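Local coordinates for hypothetical protein yihE (Escherichia coli, PDB 1ZYL) that phosphorylates itself and other proteins on serine and threonine, using ATP, and protects the bacterial cell in stress responses, at residues T15-I25 with L96-V105; A64-L75 with A86-L95. One frame throughout, in Å; residues are numbered along the deposited sequence.

Contact 1: T15-I25 with L96-V105; sequences TIMDALFEHGI and LNHQGFYFAV
His23, just past the C-terminal end of helix 15-22, meets Leu96 and Phe103 of the hairpin formed by strands 96-98 and 101-105. CB of Leu96 lies over a face of the imidazole, 3.9 Å from its centroid, in a CH-pi contact shifted toward the rim. Phe103 makes an edge-to-face (T-shaped) pair with the same ring: its CZ corner points at the imidazole, the planes are almost perpendicular at 89°, and the centroids are 5.3 Å apart. His23 ND1 donates a fairly straight hydrogen bond (2.9 Å) to Ala19 O, which lies close to the plane of the imidazole, and this fixes the ring's rotation. Phe103 carries CG between its own N and carbonyl carbon (chi1 64°), which brings the ring toward the helix, where CZ also touches Ala19 CB at 3.8 Å.

His98 lies across the helix itself. With CG opposite the backbone N (chi1 -177°), its side chain extends over Ala19, and the ring edge faces Thr15 O. CG of Glu22 covers one face of the imidazole, 4.0 Å from CE1. Asp18 OD2 stands 4.6 Å from His98 NE2, too far for a salt bridge, yet the nearby carboxylates would be expected to favour a protonated ring. Farther along, Ile25 CD1 and Val105 CG2 reach toward each other tip to tip at 3.8 Å, beside Leu20.

The helix thus packs on the five-stranded antiparallel sheet of the N-terminal lobe, at the edge formed by strand 96-98. Phe44 of strand 40-44 touches Leu20, Ile25 and Val105, while Phe56 of strand 52-57 stacks on Phe103 and touches Ile16, so the apolar layer continues beneath the helix into the middle strands.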
loop_
_atom_site.group_PDB
_atom_site.type_symbol
_atom_site.label_atom_id
_atom_site.label_comp_id
_atom_site.label_asym_id
_atom_site.label_seq_id
_atom_site.Cartn_x
_atom_site.Cartn_y
_atom_site.Cartn_z
ATOM N N THR A 15 -27.745 0.732 4.067
ATOM C CA THR A 15 -27.275 -0.162 5.111
ATOM C C THR A 15 -26.172 0.554 5.891
ATOM O O THR A 15 -25.924 0.247 7.059
ATOM C CB THR A 15 -26.696 -1.445 4.504
ATOM O OG1 THR A 15 -27.609 -1.954 3.525
ATOM C CG2 THR A 15 -26.464 -2.496 5.586
ATOM N N ILE A 16 -25.512 1.503 5.230
ATOM C CA ILE A 16 -24.443 2.271 5.850
ATOM C C ILE A 16 -25.019 3.312 6.817
ATOM O O ILE A 16 -24.530 3.470 7.943
ATOM C CB ILE A 16 -23.565 2.961 4.771
ATOM C CG1 ILE A 16 -22.689 1.912 4.092
ATOM C CG2 ILE A 16 -22.680 4.045 5.389
ATOM C CD1 ILE A 16 -21.748 2.477 3.058
ATOM N N MET A 17 -26.058 4.021 6.385
ATOM C CA MET A 17 -26.678 5.014 7.247
ATOM C C MET A 17 -27.136 4.350 8.546
ATOM O O MET A 17 -27.013 4.934 9.626
ATOM C CB MET A 17 -27.862 5.669 6.536
ATOM C CG MET A 17 -27.449 6.673 5.477
ATOM S SD MET A 17 -26.611 8.104 6.180
ATOM C CE MET A 17 -27.970 9.248 6.336
ATOM N N ASP A 18 -27.658 3.129 8.440
ATOM C CA ASP A 18 -28.107 2.398 9.621
ATOM C C ASP A 18 -26.906 2.249 10.552
ATOM O O ASP A 18 -26.967 2.568 11.741
ATOM C CB ASP A 18 -28.628 1.011 9.237
ATOM C CG ASP A 18 -29.745 1.068 8.212
ATOM O OD1 ASP A 18 -30.668 1.893 8.382
ATOM O OD2 ASP A 18 -29.706 0.282 7.239
ATOM N N ALA A 19 -25.809 1.763 9.985
ATOM C CA ALA A 19 -24.575 1.579 10.721
ATOM C C ALA A 19 -24.190 2.869 11.436
ATOM O O ALA A 19 -23.930 2.870 12.635
ATOM C CB ALA A 19 -23.469 1.158 9.760
ATOM N N LEU A 20 -24.150 3.970 10.696
ATOM C CA LEU A 20 -23.789 5.242 11.299
ATOM C C LEU A 20 -24.820 5.695 12.318
ATOM O O LEU A 20 -24.547 6.574 13.141
ATOM C CB LEU A 20 -23.623 6.326 10.237
ATOM C CG LEU A 20 -22.322 6.267 9.448
ATOM C CD1 LEU A 20 -22.203 7.512 8.589
ATOM C CD2 LEU A 20 -21.149 6.173 10.407
ATOM N N PHE A 21 -26.008 5.106 12.258
ATOM C CA PHE A 21 -27.049 5.471 13.198
ATOM C C PHE A 21 -26.834 4.655 14.460
ATOM O O PHE A 21 -26.686 5.209 15.543
ATOM C CB PHE A 21 -28.428 5.175 12.623
ATOM C CG PHE A 21 -29.548 5.789 13.407
ATOM C CD1 PHE A 21 -29.851 7.139 13.264
ATOM C CD2 PHE A 21 -30.281 5.026 14.311
ATOM C CE1 PHE A 21 -30.870 7.726 14.011
ATOM C CE2 PHE A 21 -31.301 5.603 15.063
ATOM C CZ PHE A 21 -31.596 6.955 14.913
ATOM N N GLU A 22 -26.806 3.335 14.299
ATOM C CA GLU A 22 -26.601 2.404 15.407
ATOM C C GLU A 22 -25.479 2.863 16.333
ATOM O O GLU A 22 -25.399 2.430 17.482
ATOM C CB GLU A 22 -26.263 1.015 14.863
ATOM C CG GLU A 22 -27.388 0.337 14.111
ATOM C CD GLU A 22 -28.367 -0.352 15.035
ATOM O OE1 GLU A 22 -29.385 -0.883 14.541
ATOM O OE2 GLU A 22 -28.111 -0.367 16.256
ATOM N N HIS A 23 -24.606 3.728 15.826
ATOM C CA HIS A 23 -23.488 4.233 16.615
ATOM C C HIS A 23 -23.603 5.736 16.843
ATOM O O HIS A 23 -22.597 6.447 16.912
ATOM C CB HIS A 23 -22.155 3.914 15.926
ATOM C CG HIS A 23 -21.868 2.448 15.807
ATOM N ND1 HIS A 23 -22.486 1.640 14.877
ATOM C CD2 HIS A 23 -21.036 1.643 16.509
ATOM C CE1 HIS A 23 -22.047 0.401 15.013
ATOM N NE2 HIS A 23 -21.166 0.376 15.996
ATOM N N GLY A 24 -24.841 6.210 16.954
ATOM C CA GLY A 24 -25.099 7.618 17.194
ATOM C C GLY A 24 -24.366 8.600 16.301
ATOM O O GLY A 24 -24.459 9.813 16.500
ATOM N N ILE A 25 -23.635 8.092 15.318
ATOM C CA ILE A 25 -22.908 8.962 14.411
ATOM C C ILE A 25 -23.899 9.719 13.533
ATOM O O ILE A 25 -24.178 9.313 12.406
ATOM C CB ILE A 25 -21.952 8.155 13.524
ATOM C CG1 ILE A 25 -21.036 7.307 14.406
ATOM C CG2 ILE A 25 -21.140 9.093 12.646
ATOM C CD1 ILE A 25 -20.105 6.402 13.641
ATOM N N LEU A 96 -15.811 0.147 14.666
ATOM C CA LEU A 96 -17.229 -0.176 14.687
ATOM C C LEU A 96 -17.495 -1.345 13.738
ATOM O O LEU A 96 -16.659 -1.683 12.896
ATOM C CB LEU A 96 -18.068 1.039 14.270
ATOM C CG LEU A 96 -17.769 2.394 14.926
ATOM C CD1 LEU A 96 -17.130 2.197 16.303
ATOM C CD2 LEU A 96 -16.837 3.179 14.031
ATOM N N ASN A 97 -18.662 -1.963 13.882
ATOM C CA ASN A 97 -19.042 -3.093 13.044
ATOM C C ASN A 97 -20.558 -3.248 12.898
ATOM O O ASN A 97 -21.252 -3.652 13.832
ATOM C CB ASN A 97 -18.457 -4.386 13.612
ATOM C CG ASN A 97 -19.093 -5.619 13.014
ATOM O OD1 ASN A 97 -18.929 -5.901 11.829
ATOM N ND2 ASN A 97 -19.838 -6.354 13.828
ATOM N N HIS A 98 -21.078 -2.920 11.724
ATOM C CA HIS A 98 -22.502 -3.070 11.498
ATOM C C HIS A 98 -22.729 -4.212 10.530
ATOM O O HIS A 98 -22.050 -4.318 9.508
ATOM C CB HIS A 98 -23.110 -1.791 10.936
ATOM C CG HIS A 98 -24.592 -1.868 10.760
ATOM N ND1 HIS A 98 -25.406 -2.550 11.638
ATOM C CD2 HIS A 98 -25.414 -1.314 9.839
ATOM C CE1 HIS A 98 -26.665 -2.408 11.268
ATOM N NE2 HIS A 98 -26.698 -1.660 10.180
ATOM N N GLN A 99 -23.685 -5.073 10.858
ATOM C CA GLN A 99 -23.984 -6.214 10.012
ATOM C C GLN A 99 -22.725 -7.078 9.893
ATOM O O GLN A 99 -22.087 -7.404 10.902
ATOM C CB GLN A 99 -24.446 -5.724 8.636
ATOM C CG GLN A 99 -25.783 -6.298 8.178
ATOM C CD GLN A 99 -26.868 -6.214 9.242
ATOM O OE1 GLN A 99 -26.871 -6.980 10.208
ATOM N NE2 GLN A 99 -27.793 -5.277 9.071
ATOM N N GLY A 100 -22.362 -7.445 8.668
ATOM C CA GLY A 100 -21.182 -8.268 8.476
ATOM C C GLY A 100 -19.981 -7.478 7.998
ATOM O O GLY A 100 -19.068 -8.028 7.386
ATOM N N PHE A 101 -19.977 -6.181 8.282
ATOM C CA PHE A 101 -18.885 -5.318 7.860
ATOM C C PHE A 101 -18.314 -4.528 9.026
ATOM O O PHE A 101 -19.062 -4.043 9.875
ATOM C CB PHE A 101 -19.371 -4.325 6.798
ATOM C CG PHE A 101 -19.841 -4.967 5.522
ATOM C CD1 PHE A 101 -20.893 -5.884 5.527
ATOM C CD2 PHE A 101 -19.243 -4.639 4.306
ATOM C CE1 PHE A 101 -21.341 -6.465 4.340
ATOM C CE2 PHE A 101 -19.683 -5.212 3.111
ATOM C CZ PHE A 101 -20.735 -6.128 3.130
ATOM N N TYR A 102 -16.987 -4.411 9.064
ATOM C CA TYR A 102 -16.299 -3.634 10.090
ATOM C C TYR A 102 -16.143 -2.262 9.464
ATOM O O TYR A 102 -16.250 -2.129 8.250
ATOM C CB TYR A 102 -14.907 -4.190 10.351
ATOM C CG TYR A 102 -14.857 -5.463 11.144
ATOM C CD1 TYR A 102 -15.042 -5.454 12.526
ATOM C CD2 TYR A 102 -14.543 -6.670 10.527
ATOM C CE1 TYR A 102 -14.901 -6.620 13.279
ATOM C CE2 TYR A 102 -14.401 -7.840 11.266
ATOM C CZ TYR A 102 -14.574 -7.807 12.642
ATOM O OH TYR A 102 -14.355 -8.949 13.377
ATOM N N PHE A 103 -15.895 -1.240 10.272
ATOM C CA PHE A 103 -15.700 0.090 9.720
ATOM C C PHE A 103 -15.189 1.067 10.756
ATOM O O PHE A 103 -15.286 0.818 11.957
ATOM C CB PHE A 103 -16.993 0.628 9.108
ATOM C CG PHE A 103 -18.111 0.829 10.096
ATOM C CD1 PHE A 103 -18.706 -0.252 10.734
ATOM C CD2 PHE A 103 -18.617 2.100 10.339
ATOM C CE1 PHE A 103 -19.793 -0.066 11.596
ATOM C CE2 PHE A 103 -19.705 2.291 11.200
ATOM C CZ PHE A 103 -20.291 1.210 11.825
ATOM N N ALA A 104 -14.635 2.176 10.275
ATOM C CA ALA A 104 -14.100 3.220 11.131
ATOM C C ALA A 104 -14.420 4.563 10.492
ATOM O O ALA A 104 -14.765 4.629 9.316
ATOM C CB ALA A 104 -12.598 3.051 11.285
ATOM N N VAL A 105 -14.310 5.633 11.268
ATOM C CA VAL A 105 -14.602 6.968 10.766
ATOM C C VAL A 105 -13.365 7.840 10.915
ATOM O O VAL A 105 -12.772 7.896 11.988
ATOM C CB VAL A 105 -15.781 7.609 11.542
ATOM C CG1 VAL A 105 -16.185 8.905 10.888
ATOM C CG2 VAL A 105 -16.967 6.649 11.580
#

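Contact 2: A64-L75 with A86-L95; sequences ADQILEEHQFAL and APVAFNGQTL
Leu95 lies against Ala64 and, one turn on, Ile67 and Leu68 of helix 64-75, and this apolar patch makes up one end of the contact. Its CD1 meets Ala64 CB at 3.9 Å, its CG meets Ile67 CG2 at 3.9 Å, and its CB is approached by Leu68 CD2 at 4.2 Å. Ile67 by its CG2 branch and Leu68 by its CD2 end lie across the leucine at about a right angle. A second, smaller apolar group closes the other end: Leu75 CD1 touches Ala86 CB at 3.8 Å, and Ala74 CB faces Pro87 CD at 4.1 Å.

Between the two lies His71, a buried polar ring in largely apolar surroundings. CG sits opposite the carbonyl carbon and beside the backbone N (chi1 -89°), which carries the imidazole out from the helix against Pro87 and Thr94. These meet it from two directions roughly at right angles, the proline obliquely and the threonine at the ring's edge, although the exact spacing is doubtful. Tyr57 and Ala104 of the sheet also touch the ring. The helix's place after strand 52-57 is consistent with helix C of protein-kinase-like folds, and the His71 side chain is about 10 Å from that of Asp217, inferred to bind magnesium.

Inside the helix His71 ND1 makes a weak, bent bond of 2.8 Å (120° at the hydrogen) to Ile67 O, which also accepts from His71 N. With an alanine here the imidazole is gone, which would probably open a gap between the helix and the Pro87-Thr94 side of the loop and take away the weak side-chain bond to Ile67 O.

No hydrogen bond crosses the contact, so the loop is held to the helix by apolar packing round one buried imidazole.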
loop_
_atom_site.group_PDB
_atom_site.type_symbol
_atom_site.label_atom_id
_atom_site.label_comp_id
_atom_site.label_asym_id
_atom_site.label_seq_id
_atom_site.Cartn_x
_atom_site.Cartn_y
_atom_site.Cartn_z
ATOM N N ALA A 64 -10.279 -8.302 12.792
ATOM C CA ALA A 64 -10.410 -7.205 13.735
ATOM C C ALA A 64 -9.048 -6.981 14.406
ATOM O O ALA A 64 -8.534 -5.856 14.463
ATOM C CB ALA A 64 -11.485 -7.537 14.772
ATOM N N ASP A 65 -8.456 -8.065 14.890
ATOM C CA ASP A 65 -7.156 -7.995 15.540
ATOM C C ASP A 65 -6.123 -7.291 14.667
ATOM O O ASP A 65 -5.153 -6.739 15.175
ATOM C CB ASP A 65 -6.660 -9.401 15.869
ATOM C CG ASP A 65 -7.557 -10.111 16.851
ATOM O OD1 ASP A 65 -8.738 -9.717 16.960
ATOM O OD2 ASP A 65 -7.087 -11.068 17.503
ATOM N N GLN A 66 -6.329 -7.311 13.355
ATOM C CA GLN A 66 -5.395 -6.681 12.429
ATOM C C GLN A 66 -5.702 -5.194 12.208
ATOM O O GLN A 66 -4.795 -4.365 12.116
ATOM C CB GLN A 66 -5.417 -7.428 11.096
ATOM C CG GLN A 66 -5.090 -8.899 11.232
ATOM C CD GLN A 66 -5.065 -9.631 9.900
ATOM O OE1 GLN A 66 -6.090 -9.787 9.233
ATOM N NE2 GLN A 66 -3.882 -10.080 9.507
ATOM N N ILE A 67 -6.986 -4.863 12.122
ATOM C CA ILE A 67 -7.397 -3.483 11.923
ATOM C C ILE A 67 -7.115 -2.717 13.206
ATOM O O ILE A 67 -6.852 -1.516 13.178
ATOM C CB ILE A 67 -8.906 -3.403 11.556
ATOM C CG1 ILE A 67 -9.154 -4.222 10.284
ATOM C CG2 ILE A 67 -9.334 -1.956 11.324
ATOM C CD1 ILE A 67 -10.610 -4.336 9.885
ATOM N N LEU A 68 -7.155 -3.414 14.334
ATOM C CA LEU A 68 -6.885 -2.766 15.611
ATOM C C LEU A 68 -5.431 -2.341 15.669
ATOM O O LEU A 68 -5.111 -1.289 16.222
ATOM C CB LEU A 68 -7.197 -3.707 16.784
ATOM C CG LEU A 68 -8.676 -3.938 17.120
ATOM C CD1 LEU A 68 -8.803 -5.028 18.177
ATOM C CD2 LEU A 68 -9.306 -2.638 17.590
ATOM N N GLU A 69 -4.555 -3.166 15.098
ATOM C CA GLU A 69 -3.124 -2.880 15.081
ATOM C C GLU A 69 -2.775 -1.600 14.316
ATOM O O GLU A 69 -1.859 -0.874 14.707
ATOM C CB GLU A 69 -2.350 -4.062 14.500
ATOM C CG GLU A 69 -2.003 -5.128 15.523
ATOM C CD GLU A 69 -1.298 -6.325 14.910
ATOM O OE1 GLU A 69 -0.790 -7.181 15.663
ATOM O OE2 GLU A 69 -1.257 -6.416 13.671
ATOM N N GLU A 70 -3.482 -1.309 13.231
ATOM C CA GLU A 70 -3.171 -0.084 12.520
ATOM C C GLU A 70 -3.836 1.081 13.246
ATOM O O GLU A 70 -3.258 2.161 13.359
ATOM C CB GLU A 70 -3.619 -0.144 11.052
ATOM C CG GLU A 70 -5.101 -0.326 10.829
ATOM C CD GLU A 70 -5.583 0.373 9.572
ATOM O OE1 GLU A 70 -5.499 1.617 9.532
ATOM O OE2 GLU A 70 -6.039 -0.316 8.630
ATOM N N HIS A 71 -5.048 0.858 13.745
ATOM C CA HIS A 71 -5.773 1.896 14.477
ATOM C C HIS A 71 -4.899 2.353 15.638
ATOM O O HIS A 71 -4.875 3.526 15.997
ATOM C CB HIS A 71 -7.085 1.347 15.024
ATOM C CG HIS A 71 -8.245 1.476 14.084
ATOM N ND1 HIS A 71 -8.246 0.930 12.819
ATOM C CD2 HIS A 71 -9.460 2.050 14.248
ATOM C CE1 HIS A 71 -9.413 1.160 12.248
ATOM N NE2 HIS A 71 -10.168 1.838 13.093
ATOM N N GLN A 72 -4.192 1.402 16.233
ATOM C CA GLN A 72 -3.301 1.697 17.332
ATOM C C GLN A 72 -2.165 2.516 16.714
ATOM O O GLN A 72 -1.945 3.675 17.080
ATOM C CB GLN A 72 -2.776 0.386 17.943
ATOM C CG GLN A 72 -2.045 0.547 19.269
ATOM C CD GLN A 72 -2.749 1.523 20.218
ATOM O OE1 GLN A 72 -3.973 1.467 20.393
ATOM N NE2 GLN A 72 -1.975 2.415 20.838
ATOM N N PHE A 73 -1.471 1.919 15.749
ATOM C CA PHE A 73 -0.363 2.583 15.082
ATOM C C PHE A 73 -0.738 4.017 14.704
ATOM O O PHE A 73 -0.053 4.963 15.084
ATOM C CB PHE A 73 0.044 1.788 13.839
ATOM C CG PHE A 73 1.339 2.237 13.216
ATOM C CD1 PHE A 73 1.638 1.899 11.903
ATOM C CD2 PHE A 73 2.267 2.974 13.944
ATOM C CE1 PHE A 73 2.838 2.288 11.326
ATOM C CE2 PHE A 73 3.474 3.367 13.373
ATOM C CZ PHE A 73 3.761 3.023 12.062
ATOM N N ALA A 74 -1.832 4.179 13.969
ATOM C CA ALA A 74 -2.274 5.508 13.560
ATOM C C ALA A 74 -2.436 6.431 14.758
ATOM O O ALA A 74 -1.963 7.564 14.748
ATOM C CB ALA A 74 -3.592 5.418 12.810
ATOM N N LEU A 75 -3.101 5.934 15.795
ATOM C CA LEU A 75 -3.341 6.722 16.995
ATOM C C LEU A 75 -2.035 7.109 17.674
ATOM O O LEU A 75 -1.862 8.258 18.073
ATOM C CB LEU A 75 -4.219 5.943 17.972
ATOM C CG LEU A 75 -5.129 6.808 18.845
ATOM C CD1 LEU A 75 -6.420 7.104 18.077
ATOM C CD2 LEU A 75 -5.436 6.087 20.158
ATOM N N ALA A 86 -6.020 9.747 12.521
ATOM C CA ALA A 86 -6.391 8.596 13.320
ATOM C C ALA A 86 -7.904 8.432 13.276
ATOM O O ALA A 86 -8.638 9.408 13.127
ATOM C CB ALA A 86 -5.925 8.789 14.756
ATOM N N PRO A 87 -8.391 7.191 13.380
ATOM C CA PRO A 87 -9.837 6.959 13.352
ATOM C C PRO A 87 -10.475 7.508 14.628
ATOM O O PRO A 87 -9.852 7.480 15.688
ATOM C CB PRO A 87 -9.930 5.445 13.262
ATOM C CG PRO A 87 -8.705 5.002 14.018
ATOM C CD PRO A 87 -7.651 5.924 13.501
ATOM N N VAL A 88 -11.702 8.013 14.526
ATOM C CA VAL A 88 -12.407 8.559 15.687
ATOM C C VAL A 88 -12.897 7.463 16.628
ATOM O O VAL A 88 -13.251 6.369 16.191
ATOM C CB VAL A 88 -13.633 9.380 15.270
ATOM C CG1 VAL A 88 -14.462 9.730 16.495
ATOM C CG2 VAL A 88 -13.195 10.642 14.554
ATOM N N ALA A 89 -12.929 7.760 17.921
ATOM C CA ALA A 89 -13.388 6.778 18.896
ATOM C C ALA A 89 -14.869 6.974 19.192
ATOM O O ALA A 89 -15.376 8.098 19.196
ATOM C CB ALA A 89 -12.575 6.893 20.178
ATOM N N PHE A 90 -15.570 5.874 19.435
ATOM C CA PHE A 90 -16.990 5.962 19.726
ATOM C C PHE A 90 -17.414 5.233 20.988
ATOM O O PHE A 90 -17.866 4.086 20.939
ATOM C CB PHE A 90 -17.806 5.467 18.533
ATOM C CG PHE A 90 -17.807 6.420 17.379
ATOM C CD1 PHE A 90 -18.525 7.608 17.448
ATOM C CD2 PHE A 90 -17.053 6.155 16.234
ATOM C CE1 PHE A 90 -18.493 8.523 16.394
ATOM C CE2 PHE A 90 -17.013 7.066 15.172
ATOM C CZ PHE A 90 -17.734 8.252 15.253
ATOM N N ASN A 91 -17.252 5.919 22.115
ATOM C CA ASN A 91 -17.648 5.403 23.416
ATOM C C ASN A 91 -17.088 4.015 23.700
ATOM O O ASN A 91 -17.803 3.129 24.175
ATOM C CB ASN A 91 -19.178 5.382 23.496
ATOM C CG ASN A 91 -19.802 6.718 23.102
ATOM O OD1 ASN A 91 -21.009 6.809 22.878
ATOM N ND2 ASN A 91 -18.980 7.761 23.022
ATOM N N GLY A 92 -15.803 3.836 23.413
ATOM C CA GLY A 92 -15.174 2.553 23.652
ATOM C C GLY A 92 -13.983 2.306 22.747
ATOM O O GLY A 92 -12.833 2.392 23.184
ATOM N N GLN A 93 -14.253 2.000 21.485
ATOM C CA GLN A 93 -13.185 1.738 20.533
ATOM C C GLN A 93 -13.362 2.565 19.272
ATOM O O GLN A 93 -14.184 3.482 19.220
ATOM C CB GLN A 93 -13.148 0.258 20.156
ATOM C CG GLN A 93 -14.287 -0.157 19.253
ATOM C CD GLN A 93 -15.633 0.009 19.915
ATOM O OE1 GLN A 93 -16.660 0.124 19.243
ATOM N NE2 GLN A 93 -15.641 0.009 21.246
ATOM N N THR A 94 -12.581 2.215 18.256
ATOM C CA THR A 94 -12.611 2.911 16.982
ATOM C C THR A 94 -13.117 2.004 15.861
ATOM O O THR A 94 -13.578 2.481 14.820
ATOM C CB THR A 94 -11.194 3.443 16.615
ATOM O OG1 THR A 94 -10.208 2.442 16.900
ATOM C CG2 THR A 94 -10.870 4.684 17.411
ATOM N N LEU A 95 -13.047 0.698 16.095
ATOM C CA LEU A 95 -13.463 -0.298 15.109
ATOM C C LEU A 95 -14.928 -0.696 15.187
ATOM O O LEU A 95 -15.255 -1.772 15.700
ATOM C CB LEU A 95 -12.628 -1.567 15.263
ATOM C CG LEU A 95 -12.204 -2.262 13.976
ATOM C CD1 LEU A 95 -12.053 -3.756 14.259
ATOM C CD2 LEU A 95 -13.212 -1.998 12.874
#

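Both contacts lie within the N-terminal lobe and set a helix against other parts of it, and both are partly buried, but they use different elements. Contact 1 sets helix 15-22 against the hairpin at the sheet's edge, farther from the centre of the chain; contact 2 joins helix 64-79 to the loop that leads into the same hairpin. They meet directly: Val105 O and Val88 N are 2.8 Å apart, a probable hydrogen bond, and Ile25 packs on Phe90 while Ala104 packs on His71. Both centre on histidine side chains: contact 1 has two, one against an aromatic ring and one near carboxylates; contact 2 has one, in mostly apolar surroundings nearer the inferred magnesium site.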